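Local atomic coordinates of brain-specific angiogenesis inhibitor 1-associated protein 2-like protein 2 (PDB entry 3OK8), a protein that binds phosphoinositides through its I-BAR (IMD) domain and induces planar or gently curved membrane structures. Residues T97-M106 against F188-T199. Sequence-based numbering, arbitrary orientation.
Sequences TFHGDLLQHM and FLAEKHLLLSNT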
ATOM      1  N   THR A  97      -3.364  13.966  -0.254  1.00 33.64           N
ATOM      2  CA  THR A  97      -4.158  14.523   0.851  1.00 37.70           C
ATOM      3  C   THR A  97      -3.340  14.501   2.146  1.00 39.77           C
ATOM      4  O   THR A  97      -3.250  15.497   2.868  1.00 50.77           O
ATOM      5  CB  THR A  97      -5.467  13.721   1.063  1.00 51.54           C
ATOM      6  OG1 THR A  97      -6.323  13.881  -0.079  1.00 57.39           O
ATOM      7  CG2 THR A  97      -6.206  14.193   2.304  1.00 58.99           C
ATOM      8  N   PHE A  98      -2.758  13.340   2.428  1.00 34.89           N
ATOM      9  CA  PHE A  98      -1.841  13.142   3.541  1.00 28.62           C
ATOM     10  C   PHE A  98      -0.738  14.195   3.539  1.00 35.91           C
ATOM     11  O   PHE A  98      -0.454  14.804   4.563  1.00 38.00           O
ATOM     12  CB  PHE A  98      -1.241  11.740   3.444  1.00 41.39           C
ATOM     13  CG  PHE A  98      -0.451  11.319   4.648  1.00 42.89           C
ATOM     14  CD1 PHE A  98       0.615  10.456   4.506  1.00 31.17           C
ATOM     15  CD2 PHE A  98      -0.772  11.783   5.918  1.00 41.70           C
ATOM     16  CE1 PHE A  98       1.356  10.049   5.606  1.00 41.77           C
ATOM     17  CE2 PHE A  98      -0.042  11.376   7.031  1.00 39.95           C
ATOM     18  CZ  PHE A  98       1.028  10.505   6.874  1.00 37.03           C
ATOM     19  N   HIS A  99      -0.131  14.409   2.379  1.00 34.39           N
ATOM     20  CA  HIS A  99       0.940  15.386   2.215  1.00 36.82           C
ATOM     21  C   HIS A  99       0.438  16.824   2.343  1.00 38.16           C
ATOM     22  O   HIS A  99       0.791  17.534   3.291  1.00 47.35           O
ATOM     23  CB  HIS A  99       1.621  15.195   0.848  1.00 38.49           C
ATOM     24  CG  HIS A  99       2.508  16.335   0.445  1.00 49.29           C
ATOM     25  ND1 HIS A  99       3.715  16.597   1.061  1.00 58.49           N
ATOM     26  CD2 HIS A  99       2.366  17.279  -0.515  1.00 52.27           C
ATOM     27  CE1 HIS A  99       4.276  17.654   0.500  1.00 59.48           C
ATOM     28  NE2 HIS A  99       3.478  18.086  -0.461  1.00 54.80           N
ATOM     29  N   GLY A 100      -0.381  17.242   1.380  1.00 36.74           N
ATOM     30  CA  GLY A 100      -0.848  18.615   1.275  1.00 36.70           C
ATOM     31  C   GLY A 100      -1.734  19.123   2.414  1.00 51.09           C
ATOM     32  O   GLY A 100      -1.530  20.235   2.911  1.00 48.74           O
ATOM     33  N   ASP A 101      -2.709  18.310   2.826  1.00 51.04           N
ATOM     34  CA  ASP A 101      -3.723  18.701   3.817  1.00 50.75           C
ATOM     35  C   ASP A 101      -3.279  18.522   5.262  1.00 51.04           C
ATOM     36  O   ASP A 101      -3.815  19.155   6.191  1.00 36.00           O
ATOM     37  CB  ASP A 101      -4.994  17.869   3.619  1.00 60.91           C
ATOM     38  CG  ASP A 101      -5.917  18.449   2.566  1.00 64.59           C
ATOM     39  OD1 ASP A 101      -6.166  17.762   1.559  1.00 65.12           O
ATOM     40  OD2 ASP A 101      -6.401  19.587   2.753  1.00 67.90           O
ATOM     41  N   LEU A 102      -2.321  17.632   5.465  1.00 36.44           N
ATOM     42  CA  LEU A 102      -1.961  17.269   6.818  1.00 36.42           C
ATOM     43  C   LEU A 102      -0.506  17.622   7.118  1.00 42.32           C
ATOM     44  O   LEU A 102      -0.236  18.446   7.991  1.00 36.86           O
ATOM     45  CB  LEU A 102      -2.259  15.787   7.030  1.00 33.18           C
ATOM     46  CG  LEU A 102      -2.290  15.191   8.431  1.00 41.71           C
ATOM     47  CD1 LEU A 102      -3.161  13.962   8.432  1.00 42.77           C
ATOM     48  CD2 LEU A 102      -0.905  14.854   8.913  1.00 47.03           C
ATOM     49  N   LEU A 103       0.421  17.034   6.361  1.00 37.50           N
ATOM     50  CA  LEU A 103       1.850  17.184   6.613  1.00 42.83           C
ATOM     51  C   LEU A 103       2.426  18.585   6.350  1.00 52.46           C
ATOM     52  O   LEU A 103       3.317  19.022   7.074  1.00 67.09           O
ATOM     53  CB  LEU A 103       2.636  16.112   5.847  1.00 43.97           C
ATOM     54  CG  LEU A 103       3.012  14.799   6.552  1.00 46.69           C
ATOM     55  CD1 LEU A 103       2.066  14.430   7.672  1.00 35.98           C
ATOM     56  CD2 LEU A 103       3.119  13.639   5.542  1.00 36.17           C
ATOM     57  N   GLN A 104       1.937  19.288   5.331  1.00 48.77           N
ATOM     58  CA  GLN A 104       2.388  20.665   5.094  1.00 52.42           C
ATOM     59  C   GLN A 104       1.747  21.612   6.107  1.00 56.23           C
ATOM     60  O   GLN A 104       2.254  22.707   6.392  1.00 33.83           O
ATOM     61  CB  GLN A 104       2.041  21.128   3.681  1.00 62.56           C
ATOM     62  CG  GLN A 104       2.895  20.528   2.583  1.00 69.96           C
ATOM     63  CD  GLN A 104       2.476  21.014   1.199  1.00 78.81           C
ATOM     64  OE1 GLN A 104       2.802  20.399   0.192  1.00 79.22           O
ATOM     65  NE2 GLN A 104       1.747  22.125   1.151  1.00 78.91           N
ATOM     66  N   HIS A 105       0.617  21.184   6.652  1.00 61.36           N
ATOM     67  CA  HIS A 105      -0.100  22.004   7.612  1.00 62.25           C
ATOM     68  C   HIS A 105       0.646  22.092   8.944  1.00 66.38           C
ATOM     69  O   HIS A 105       0.832  23.181   9.497  1.00 67.16           O
ATOM     70  CB  HIS A 105      -1.511  21.455   7.824  1.00 66.85           C
ATOM     71  CG  HIS A 105      -2.462  22.460   8.391  1.00 75.57           C
ATOM     72  ND1 HIS A 105      -2.817  22.477   9.722  1.00 82.01           N
ATOM     73  CD2 HIS A 105      -3.116  23.494   7.812  1.00 76.99           C
ATOM     74  CE1 HIS A 105      -3.657  23.474   9.937  1.00 83.27           C
ATOM     75  NE2 HIS A 105      -3.855  24.106   8.794  1.00 80.43           N
ATOM     76  N   MET A 106       1.072  20.944   9.454  1.00 62.63           N
ATOM     77  CA  MET A 106       1.737  20.894  10.744  1.00 60.10           C
ATOM     78  C   MET A 106       3.077  21.619  10.743  1.00 63.76           C
ATOM     79  O   MET A 106       3.337  22.429  11.628  1.00 75.85           O
ATOM     80  CB  MET A 106       1.902  19.454  11.221  1.00 50.07           C
ATOM     81  CG  MET A 106       0.623  18.833  11.759  1.00 44.74           C
ATOM     82  SD  MET A 106       0.802  17.044  11.985  1.00 63.35           S
ATOM     83  CE  MET A 106      -0.916  16.534  12.084  1.00 74.01           C
ATOM     84  N   PHE A 188      -8.051  18.702  16.645  1.00 33.68           N
ATOM     85  CA  PHE A 188      -7.543  19.071  15.334  1.00 27.72           C
ATOM     86  C   PHE A 188      -6.750  17.901  14.753  1.00 36.81           C
ATOM     87  O   PHE A 188      -6.763  17.682  13.551  1.00 32.95           O
ATOM     88  CB  PHE A 188      -6.663  20.317  15.432  1.00 42.00           C
ATOM     89  CG  PHE A 188      -5.528  20.367  14.422  1.00 51.26           C
ATOM     90  CD1 PHE A 188      -4.356  19.634  14.629  1.00 56.07           C
ATOM     91  CD2 PHE A 188      -5.620  21.171  13.289  1.00 47.16           C
ATOM     92  CE1 PHE A 188      -3.311  19.690  13.718  1.00 54.45           C
ATOM     93  CE2 PHE A 188      -4.582  21.235  12.375  1.00 58.60           C
ATOM     94  CZ  PHE A 188      -3.423  20.490  12.584  1.00 58.47           C
ATOM     95  N   LEU A 189      -6.065  17.156  15.617  1.00 33.30           N
ATOM     96  CA  LEU A 189      -5.290  15.996  15.197  1.00 29.43           C
ATOM     97  C   LEU A 189      -6.251  14.898  14.773  1.00 38.65           C
ATOM     98  O   LEU A 189      -6.119  14.304  13.692  1.00 36.82           O
ATOM     99  CB  LEU A 189      -4.381  15.520  16.333  1.00 36.44           C
ATOM    100  CG  LEU A 189      -3.195  14.628  15.972  1.00 46.46           C
ATOM    101  CD1 LEU A 189      -2.389  15.253  14.833  1.00 41.92           C
ATOM    102  CD2 LEU A 189      -2.305  14.380  17.197  1.00 38.15           C
ATOM    103  N   ALA A 190      -7.246  14.654  15.616  1.00 35.52           N
ATOM    104  CA  ALA A 190      -8.287  13.692  15.301  1.00 40.14           C
ATOM    105  C   ALA A 190      -9.068  14.044  14.022  1.00 43.88           C
ATOM    106  O   ALA A 190      -9.431  13.156  13.260  1.00 34.23           O
ATOM    107  CB  ALA A 190      -9.227  13.518  16.482  1.00 24.17           C
ATOM    108  N   GLU A 191      -9.322  15.325  13.780  1.00 45.77           N
ATOM    109  CA  GLU A 191     -10.135  15.722  12.624  1.00 38.95           C
ATOM    110  C   GLU A 191      -9.357  15.520  11.323  1.00 40.30           C
ATOM    111  O   GLU A 191      -9.880  14.956  10.363  1.00 27.42           O
ATOM    112  CB  GLU A 191     -10.622  17.172  12.740  1.00 30.61           C
ATOM    113  CG  GLU A 191     -11.580  17.420  13.933  1.00 27.31           C
ATOM    114  CD  GLU A 191     -12.223  18.818  13.946  1.00 44.77           C
ATOM    115  OE1 GLU A 191     -11.693  19.755  13.307  1.00 41.46           O
ATOM    116  OE2 GLU A 191     -13.266  18.993  14.617  1.00 51.97           O
ATOM    117  N   LYS A 192      -8.112  15.986  11.291  1.00 30.56           N
ATOM    118  CA  LYS A 192      -7.275  15.812  10.105  1.00 39.82           C
ATOM    119  C   LYS A 192      -7.108  14.343   9.741  1.00 33.68           C
ATOM    120  O   LYS A 192      -7.013  13.997   8.575  1.00 38.08           O
ATOM    121  CB  LYS A 192      -5.910  16.454  10.318  1.00 44.73           C
ATOM    122  CG  LYS A 192      -5.943  17.964  10.292  1.00 45.73           C
ATOM    123  CD  LYS A 192      -6.025  18.461   8.869  1.00 44.06           C
ATOM    124  CE  LYS A 192      -5.500  19.880   8.775  1.00 45.49           C
ATOM    125  NZ  LYS A 192      -5.931  20.497   7.493  1.00 44.14           N
ATOM    126  N   HIS A 193      -7.077  13.477  10.740  1.00 25.46           N
ATOM    127  CA  HIS A 193      -6.910  12.060  10.488  1.00 35.54           C
ATOM    128  C   HIS A 193      -8.212  11.404  10.111  1.00 38.42           C
ATOM    129  O   HIS A 193      -8.226  10.346   9.474  1.00 30.16           O
ATOM    130  CB  HIS A 193      -6.238  11.372  11.671  1.00 33.31           C
ATOM    131  CG  HIS A 193      -4.751  11.529  11.662  1.00 43.29           C
ATOM    132  ND1 HIS A 193      -4.112  12.614  12.224  1.00 34.79           N
ATOM    133  CD2 HIS A 193      -3.781  10.764  11.108  1.00 33.86           C
ATOM    134  CE1 HIS A 193      -2.809  12.498  12.039  1.00 42.22           C
ATOM    135  NE2 HIS A 193      -2.581  11.386  11.362  1.00 40.50           N
ATOM    136  N   LEU A 194      -9.309  12.052  10.478  1.00 27.74           N
ATOM    137  CA  LEU A 194     -10.627  11.626  10.022  1.00 29.67           C
ATOM    138  C   LEU A 194     -10.790  11.916   8.527  1.00 30.76           C
ATOM    139  O   LEU A 194     -11.365  11.113   7.798  1.00 30.98           O
ATOM    140  CB  LEU A 194     -11.725  12.335  10.811  1.00 37.90           C
ATOM    141  CG  LEU A 194     -12.888  11.485  11.329  1.00 41.23           C
ATOM    142  CD1 LEU A 194     -14.078  12.384  11.690  1.00 43.46           C
ATOM    143  CD2 LEU A 194     -13.304  10.428  10.326  1.00 20.06           C
ATOM    144  N   LEU A 195     -10.289  13.061   8.074  1.00 30.21           N
ATOM    145  CA  LEU A 195     -10.309  13.380   6.647  1.00 38.69           C
ATOM    146  C   LEU A 195      -9.455  12.369   5.861  1.00 40.79           C
ATOM    147  O   LEU A 195      -9.863  11.860   4.816  1.00 39.59           O
ATOM    148  CB  LEU A 195      -9.835  14.819   6.397  1.00 45.06           C
ATOM    149  CG  LEU A 195      -9.115  15.085   5.063  1.00 45.65           C
ATOM    150  CD1 LEU A 195     -10.065  14.925   3.878  1.00 51.85           C
ATOM    151  CD2 LEU A 195      -8.414  16.451   5.021  1.00 24.63           C
ATOM    152  N   LEU A 196      -8.272  12.057   6.365  1.00 34.01           N
ATOM    153  CA  LEU A 196      -7.466  11.047   5.701  1.00 37.89           C
ATOM    154  C   LEU A 196      -8.222   9.723   5.626  1.00 50.02           C
ATOM    155  O   LEU A 196      -8.325   9.126   4.552  1.00 56.31           O
ATOM    156  CB  LEU A 196      -6.142  10.847   6.407  1.00 37.31           C
ATOM    157  CG  LEU A 196      -5.220  12.045   6.626  1.00 51.63           C
ATOM    158  CD1 LEU A 196      -3.797  11.524   6.639  1.00 60.00           C
ATOM    159  CD2 LEU A 196      -5.395  13.135   5.580  1.00 52.63           C
ATOM    160  N   SER A 197      -8.751   9.269   6.762  1.00 48.14           N
ATOM    161  CA  SER A 197      -9.484   8.000   6.822  1.00 45.56           C
ATOM    162  C   SER A 197     -10.616   7.959   5.809  1.00 48.69           C
ATOM    163  O   SER A 197     -10.955   6.891   5.278  1.00 46.60           O
ATOM    164  CB  SER A 197     -10.058   7.758   8.221  1.00 36.34           C
ATOM    165  OG  SER A 197      -9.027   7.617   9.182  1.00 41.33           O
ATOM    166  N   ASN A 198     -11.196   9.129   5.554  1.00 47.48           N
ATOM    167  CA  ASN A 198     -12.333   9.257   4.656  1.00 39.13           C
ATOM    168  C   ASN A 198     -11.941   9.179   3.184  1.00 39.74           C
ATOM    169  O   ASN A 198     -12.597   8.497   2.399  1.00 33.94           O
ATOM    170  CB  ASN A 198     -13.078  10.564   4.919  1.00 38.99           C
ATOM    171  CG  ASN A 198     -14.575  10.367   4.990  1.00 46.99           C
ATOM    172  OD1 ASN A 198     -15.352  11.183   4.485  1.00 52.68           O
ATOM    173  ND2 ASN A 198     -14.991   9.274   5.623  1.00 48.59           N
ATOM    174  N   THR A 199     -10.884   9.896   2.807  1.00 29.23           N
ATOM    175  CA  THR A 199     -10.374   9.817   1.446  1.00 46.94           C
ATOM    176  C   THR A 199      -9.954   8.382   1.138  1.00 45.23           C
ATOM    177  O   THR A 199     -10.204   7.870   0.049  1.00 53.19           O
ATOM    178  CB  THR A 199      -9.177  10.760   1.222  1.00 50.11           C
ATOM    179  OG1 THR A 199      -8.038  10.259   1.924  1.00 64.45           O
ATOM    180  CG2 THR A 199      -9.488  12.154   1.736  1.00 32.79           C
TER
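In the three-helix bundle of the I-BAR domain, Thr97, Leu102 and His105 of helix 71-147 pack against Leu196, Lys192 and Phe188 of helix 153-217, the two segments running antiparallel at 168°, their axes coming within 10.0 Å at the closest approach. A wider pi-type turn spans 98-103, and within it the carbonyl oxygen of Asp101 accepts a hydrogen bond from Lys192 NZ (2.8 Å), which arrives in the carbonyl plane. A bend at the second torsion of the lysine (chi2 -78°) carries its CE over one face of the His105 imidazole, 4.0 Å from the ring centroid, as a CH-pi contact. Shortening Lys192 to an alanine is likely to leave the Asp101 carbonyl without this donor and to uncover that histidine face. His105 also meets Phe188 rim to rim, ND1 lying 3.4 Å from CE2 at the phenyl edge. On the flank that faces the second subunit, Leu102 CD1 sits almost centrally over the His193 ring, 4.0 Å from its centroid, while His193 ND1 donates in its ring plane to Leu189 O (3.0 Å), fixing the ring's rotation. Met106 CE packs tightly on Leu189 CD1; at the other end Thr97 CG2 touches Leu196 CD2 (3.5 Å). Helix 5-66 completes the bundle, with Val33 against Met106 and Leu29 against Leu189, and the second subunit of the antiparallel dimer closes over His193, whose NE2 is hydrogen-bonded to Tyr53 OH of that subunit.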